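Local structure of protein NRD1 (Saccharomyces cerevisiae, 3CLJ) at residues E99-Q102 / E103-D107. The protein binds the phosphorylated C-terminal domain of RNA polymerase II through the domain described here, as part of the Nrd1-Nab3-Sen1 termination complex. Numbering follows the deposited sequence. Where two conformers were deposited one is given.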
ATOM      1  N   GLU A  99      -0.559   8.508  -7.277  1.00 44.34           N
ATOM      2  CA  GLU A  99      -0.853   8.420  -8.712  0.50 44.49           C
ATOM      3  C   GLU A  99      -1.378   7.049  -9.206  1.00 44.14           C
ATOM      4  O   GLU A  99      -2.025   6.993 -10.225  1.00 43.76           O
ATOM      5  CB  GLU A  99       0.286   8.988  -9.577  0.50 45.21           C
ATOM      6  CG  GLU A  99       0.504  10.526  -9.427  0.50 46.97           C
ATOM      7  CD  GLU A  99      -0.775  11.362  -9.634  0.50 51.64           C
ATOM      8  OE1 GLU A  99      -1.251  11.464 -10.791  0.50 51.37           O
ATOM      9  OE2 GLU A  99      -1.307  11.909  -8.630  0.50 52.60           O
ATOM     10  N   VAL A 100      -1.144   5.957  -8.469  1.00 43.32           N
ATOM     11  CA  VAL A 100      -1.657   4.629  -8.850  1.00 43.81           C
ATOM     12  C   VAL A 100      -2.694   4.030  -7.899  1.00 43.63           C
ATOM     13  O   VAL A 100      -3.227   2.969  -8.202  1.00 43.70           O
ATOM     14  CB  VAL A 100      -0.529   3.547  -9.027  1.00 42.92           C
ATOM     15  CG1 VAL A 100       0.443   3.967 -10.198  1.00 48.72           C
ATOM     16  CG2 VAL A 100       0.151   3.311  -7.687  1.00 42.96           C
ATOM     17  N   ILE A 101      -2.971   4.689  -6.762  1.00 44.06           N
ATOM     18  CA  ILE A 101      -3.842   4.101  -5.759  1.00 44.22           C
ATOM     19  C   ILE A 101      -5.281   3.735  -6.257  1.00 46.06           C
ATOM     20  O   ILE A 101      -5.865   2.758  -5.790  1.00 44.74           O
ATOM     21  CB  ILE A 101      -3.887   4.930  -4.424  1.00 43.93           C
ATOM     22  CG1 ILE A 101      -4.240   4.021  -3.265  1.00 41.03           C
ATOM     23  CG2 ILE A 101      -4.825   6.174  -4.498  1.00 41.45           C
ATOM     24  CD1 ILE A 101      -3.348   2.803  -3.102  1.00 40.96           C
ATOM     25  N   GLN A 102      -5.865   4.541  -7.153  1.00 45.60           N
ATOM     26  CA  GLN A 102      -7.167   4.174  -7.661  1.00 46.04           C
ATOM     27  C   GLN A 102      -7.141   2.900  -8.511  1.00 45.37           C
ATOM     28  O   GLN A 102      -8.051   2.059  -8.376  1.00 44.76           O
ATOM     29  CB  GLN A 102      -7.714   5.320  -8.462  1.00 47.24           C
ATOM     30  CG  GLN A 102      -7.999   6.483  -7.561  1.00 51.40           C
ATOM     31  CD  GLN A 102      -8.423   7.701  -8.331  1.00 56.60           C
ATOM     32  OE1 GLN A 102      -7.682   8.675  -8.412  1.00 56.03           O
ATOM     33  NE2 GLN A 102      -9.592   7.627  -8.957  1.00 58.14           N
ATOM     34  N   GLU A 103      -6.113   2.760  -9.367  1.00 44.65           N
ATOM     35  CA  GLU A 103      -5.860   1.511 -10.120  1.00 45.94           C
ATOM     36  C   GLU A 103      -5.757   0.307  -9.167  1.00 45.39           C
ATOM     37  O   GLU A 103      -6.397  -0.760  -9.358  1.00 43.95           O
ATOM     38  CB  GLU A 103      -4.559   1.619 -10.940  1.00 46.67           C
ATOM     39  CG  GLU A 103      -4.064   0.302 -11.541  1.00 47.96           C
ATOM     40  CD  GLU A 103      -2.577   0.312 -11.878  1.00 48.49           C
ATOM     41  OE1 GLU A 103      -1.996   1.430 -12.075  1.00 50.48           O
ATOM     42  OE2 GLU A 103      -2.011  -0.814 -11.942  1.00 46.68           O
ATOM     43  N   LEU A 104      -4.924   0.483  -8.143  1.00 45.01           N
ATOM     44  CA  LEU A 104      -4.657  -0.613  -7.241  1.00 44.47           C
ATOM     45  C   LEU A 104      -5.894  -0.951  -6.422  1.00 44.97           C
ATOM     46  O   LEU A 104      -6.145  -2.112  -6.179  1.00 44.96           O
ATOM     47  CB  LEU A 104      -3.480  -0.285  -6.286  1.00 42.81           C
ATOM     48  CG  LEU A 104      -2.127  -0.004  -6.925  1.00 41.91           C
ATOM     49  CD1 LEU A 104      -1.085   0.171  -5.766  1.00 40.51           C
ATOM     50  CD2 LEU A 104      -1.688  -1.060  -7.954  1.00 40.66           C
ATOM     51  N   LEU A 105      -6.589   0.057  -5.909  1.00 43.67           N
ATOM     52  CA  LEU A 105      -7.848  -0.195  -5.165  1.00 44.41           C
ATOM     53  C   LEU A 105      -8.941  -0.861  -5.977  1.00 44.65           C
ATOM     54  O   LEU A 105      -9.563  -1.806  -5.497  1.00 45.16           O
ATOM     55  CB  LEU A 105      -8.434   1.132  -4.626  1.00 43.89           C
ATOM     56  CG  LEU A 105      -7.671   1.677  -3.405  1.00 42.50           C
ATOM     57  CD1 LEU A 105      -7.917   3.241  -3.255  1.00 40.16           C
ATOM     58  CD2 LEU A 105      -8.015   0.882  -2.116  1.00 40.00           C
ATOM     59  N   SER A 106      -9.218  -0.345  -7.191  1.00 45.42           N
ATOM     60  CA  SER A 106     -10.268  -0.917  -8.022  1.00 45.15           C
ATOM     61  C   SER A 106     -10.003  -2.387  -8.274  1.00 44.69           C
ATOM     62  O   SER A 106     -10.919  -3.194  -8.163  1.00 44.28           O
ATOM     63  CB  SER A 106     -10.445  -0.144  -9.354  1.00 45.25           C
ATOM     64  OG  SER A 106     -10.707   1.219  -8.993  1.00 50.59           O
ATOM     65  N   ASP A 107      -8.761  -2.722  -8.627  1.00 43.81           N
ATOM     66  CA  ASP A 107      -8.398  -4.106  -8.863  1.00 44.72           C
ATOM     67  C   ASP A 107      -8.473  -4.950  -7.574  1.00 44.28           C
ATOM     68  O   ASP A 107      -8.964  -6.062  -7.607  1.00 44.55           O
ATOM     69  CB  ASP A 107      -6.984  -4.225  -9.463  1.00 44.13           C
ATOM     70  CG  ASP A 107      -6.729  -5.573 -10.071  1.00 47.86           C
ATOM     71  OD1 ASP A 107      -7.641  -6.090 -10.775  1.00 51.63           O
ATOM     72  OD2 ASP A 107      -5.600  -6.100  -9.927  1.00 49.33           O
TER
HETATM   73  O   HOH W   1      -4.544   5.152 -10.556  1.00 36.75           O
HETATM   74  O   HOH W   2      -2.666   4.232 -12.231  1.00 37.10           O
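Val-100, Ile-101 and Gln-102 each offer a carbonyl to the residue four places on, within helix 90-111 of the all-helical CTD-interacting domain. Leu-104 N reaches Val-100 O at 3.0 Å, and Leu-105 N follows to Ile-101 O at 2.8 Å. One residue earlier in the series, a water takes the place of the direct bond: it donates to Glu-99 O and accepts from Glu-103 N, atoms 5.9 Å apart, bridging the opened backbone where Val-100 has an unusual phi of -114°. A second water donates to Glu-103 OE1 and, weakly, to Glu-99 O, while OE2 of the same carboxylate forms a salt bridge with Arg-51 of helix 39-52.

Apolar contacts follow the same spacing. Val-100 CG2 lies 3.9 Å from Leu-104 CD1, on the side facing helix 39-52. With CG1 anti to the backbone N (chi1 -154°), Ile-101 runs forward along the helix and sets CG1 3.8 Å from Leu-105 CD1; both side chains also touch Trp-127 of helix 114-130.

Gln-102 O is gripped twice by Ser-106. Ser-106 OG donates at 2.9 Å to Gln-102 O, approaching from the face of the carbonyl plane opposite to Ser-106 N. With an alanine here the hydroxyl is gone, and the face of the Gln-102 carbonyl that OG occupied is likely to lose its polar mate, leaving the oxygen to the bond from Ser-106 N. The C=O...OG angle at Gln-102 O is 149°.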